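Aldehyde dehydrogenase (Trypanosoma brucei, PDB 5MYP) probably oxidises aldehydes to the corresponding carboxylic acids with NAD+ as the electron acceptor. Local coordinates at residues E281-M286 with I347-L352. Residues are numbered along the deposited sequence; the frame is centred on the assembly and turned at random.
Sequences EARKAM and IAPTIL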
loop_
_atom_site.group_PDB
_atom_site.type_symbol
_atom_site.label_atom_id
_atom_site.label_comp_id
_atom_site.label_asym_id
_atom_site.label_seq_id
_atom_site.Cartn_x
_atom_site.Cartn_y
_atom_site.Cartn_z
ATOM N N GLU A 281 24.810 21.002 -28.699
ATOM C CA GLU A 281 24.783 20.351 -30.014
ATOM C C GLU A 281 23.565 19.449 -30.187
ATOM O O GLU A 281 22.921 19.485 -31.237
ATOM C CB GLU A 281 26.073 19.556 -30.279
ATOM C CG GLU A 281 27.321 20.413 -30.461
ATOM C CD GLU A 281 27.170 21.469 -31.548
ATOM O OE1 GLU A 281 26.734 21.117 -32.668
ATOM O OE2 GLU A 281 27.476 22.654 -31.281
ATOM N N ALA A 282 23.250 18.658 -29.158
ATOM C CA ALA A 282 22.057 17.806 -29.169
ATOM C C ALA A 282 20.771 18.621 -29.350
ATOM O O ALA A 282 19.892 18.232 -30.125
ATOM C CB ALA A 282 21.981 16.977 -27.893
ATOM N N ARG A 283 20.680 19.751 -28.647
ATOM C CA ARG A 283 19.518 20.644 -28.738
ATOM C C ARG A 283 19.304 21.183 -30.156
ATOM O O ARG A 283 18.176 21.169 -30.660
ATOM C CB ARG A 283 19.654 21.814 -27.761
ATOM C CG ARG A 283 18.379 22.613 -27.554
ATOM C CD ARG A 283 18.626 23.824 -26.668
ATOM N NE ARG A 283 19.250 24.929 -27.411
ATOM C CZ ARG A 283 18.812 26.191 -27.474
ATOM N NH1 ARG A 283 19.484 27.075 -28.207
ATOM N NH2 ARG A 283 17.729 26.598 -26.813
ATOM N N LYS A 284 20.382 21.665 -30.779
ATOM C CA LYS A 284 20.342 22.161 -32.167
ATOM C C LYS A 284 19.883 21.076 -33.131
ATOM O O LYS A 284 19.030 21.325 -33.984
ATOM C CB LYS A 284 21.719 22.669 -32.619
ATOM C CG LYS A 284 22.172 23.958 -31.954
ATOM C CD LYS A 284 23.603 24.322 -32.342
ATOM C CE LYS A 284 24.317 25.093 -31.241
ATOM N NZ LYS A 284 23.590 26.326 -30.827
ATOM N N ALA A 285 20.459 19.885 -32.988
ATOM C CA ALA A 285 20.105 18.731 -33.817
ATOM C C ALA A 285 18.621 18.360 -33.719
ATOM O O ALA A 285 17.965 18.160 -34.744
ATOM C CB ALA A 285 20.967 17.533 -33.446
ATOM N N MET A 286 18.090 18.306 -32.499
ATOM C CA MET A 286 16.706 17.865 -32.274
ATOM C C MET A 286 15.641 18.906 -32.638
ATOM O O MET A 286 14.581 18.545 -33.144
ATOM C CB MET A 286 16.518 17.404 -30.825
ATOM C CG MET A 286 17.277 16.128 -30.518
ATOM S SD MET A 286 17.096 15.572 -28.810
ATOM C CE MET A 286 18.446 14.402 -28.709
ATOM N N ILE A 347 9.037 27.918 -24.656
ATOM C CA ILE A 347 10.338 28.120 -24.011
ATOM C C ILE A 347 11.280 27.019 -24.500
ATOM O O ILE A 347 11.029 25.839 -24.265
ATOM C CB ILE A 347 10.254 28.067 -22.467
ATOM C CG1 ILE A 347 9.268 29.115 -21.932
ATOM C CG2 ILE A 347 11.640 28.272 -21.842
ATOM C CD1 ILE A 347 9.010 29.020 -20.441
ATOM N N ALA A 348 12.357 27.405 -25.185
ATOM C CA ALA A 348 13.335 26.434 -25.674
ATOM C C ALA A 348 14.131 25.846 -24.501
ATOM O O ALA A 348 14.261 26.499 -23.461
ATOM C CB ALA A 348 14.282 27.079 -26.675
ATOM N N PRO A 349 14.662 24.615 -24.658
ATOM C CA PRO A 349 15.490 24.040 -23.599
ATOM C C PRO A 349 16.649 24.964 -23.240
ATOM O O PRO A 349 17.341 25.466 -24.130
ATOM C CB PRO A 349 15.991 22.721 -24.201
ATOM C CG PRO A 349 15.015 22.392 -25.266
ATOM C CD PRO A 349 14.534 23.704 -25.806
ATOM N N THR A 350 16.815 25.205 -21.944
ATOM C CA THR A 350 17.734 26.208 -21.439
ATOM C C THR A 350 18.607 25.593 -20.354
ATOM O O THR A 350 18.089 25.052 -19.376
ATOM C CB THR A 350 16.953 27.409 -20.887
ATOM O OG1 THR A 350 16.191 28.003 -21.950
ATOM C CG2 THR A 350 17.881 28.455 -20.270
ATOM N N ILE A 351 19.923 25.668 -20.550
ATOM C CA ILE A 351 20.904 25.121 -19.613
ATOM C C ILE A 351 21.428 26.253 -18.736
ATOM O O ILE A 351 21.959 27.246 -19.252
ATOM C CB ILE A 351 22.092 24.456 -20.345
ATOM C CG1 ILE A 351 21.592 23.413 -21.362
ATOM C CG2 ILE A 351 23.056 23.825 -19.341
ATOM C CD1 ILE A 351 22.682 22.818 -22.223
ATOM N N LEU A 352 21.269 26.105 -17.420
ATOM C CA LEU A 352 21.765 27.082 -16.455
ATOM C C LEU A 352 23.018 26.550 -15.777
ATOM O O LEU A 352 23.055 25.387 -15.370
ATOM C CB LEU A 352 20.714 27.384 -15.383
ATOM C CG LEU A 352 19.369 27.978 -15.783
ATOM C CD1 LEU A 352 18.559 28.249 -14.525
ATOM C CD2 LEU A 352 19.533 29.249 -16.603
#
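Arg283 NH2 donates a hydrogen bond of 2.9 Å to Pro349 O, and the same nitrogen forms a salt bridge with Glu339 OE1. One side-chain nitrogen thus serves a backbone carbonyl and a carboxylate. The bond to Pro349 O is well placed for the acceptor, with the donor in the carbonyl plane. It is less good for the donor. The N-H...O angle is only 132°, and the oxygen lies tilted from the guanidinium plane. The second partner probably helps to fix the rotation of the group.

The Arg283 chain leaves the helix with CG anti to the backbone N (chi1 -167°). It stays extended through CD and then bends at chi3 (79°), which brings NH2 to Pro349 O and beside the Ala348 methyl. Before the bend its methylenes cross the proline ring, with Arg283 CD 3.8 Å from Pro349 CB. Past the bend, Arg283 NH2 lies 3.5 Å from Ala348 CB.

Here helix 272-287 packs beside strand 346-353, an inner strand of the mixed sheet in the catalytic domain of the aldehyde dehydrogenase fold, away from the predicted active-site residues. Helix 240-252 fills in next to both segments: Met248 and Ile252 touch Pro349, and Met248 also meets Ala282. Pro349 sits at a break in the strand. Just beyond it, Thr350 OG1 turns back to donate a 2.9 Å hydrogen bond to Ala348 O, from above the carbonyl plane. The same hydroxyl oxygen is hydrogen-bonded to Gly338 N.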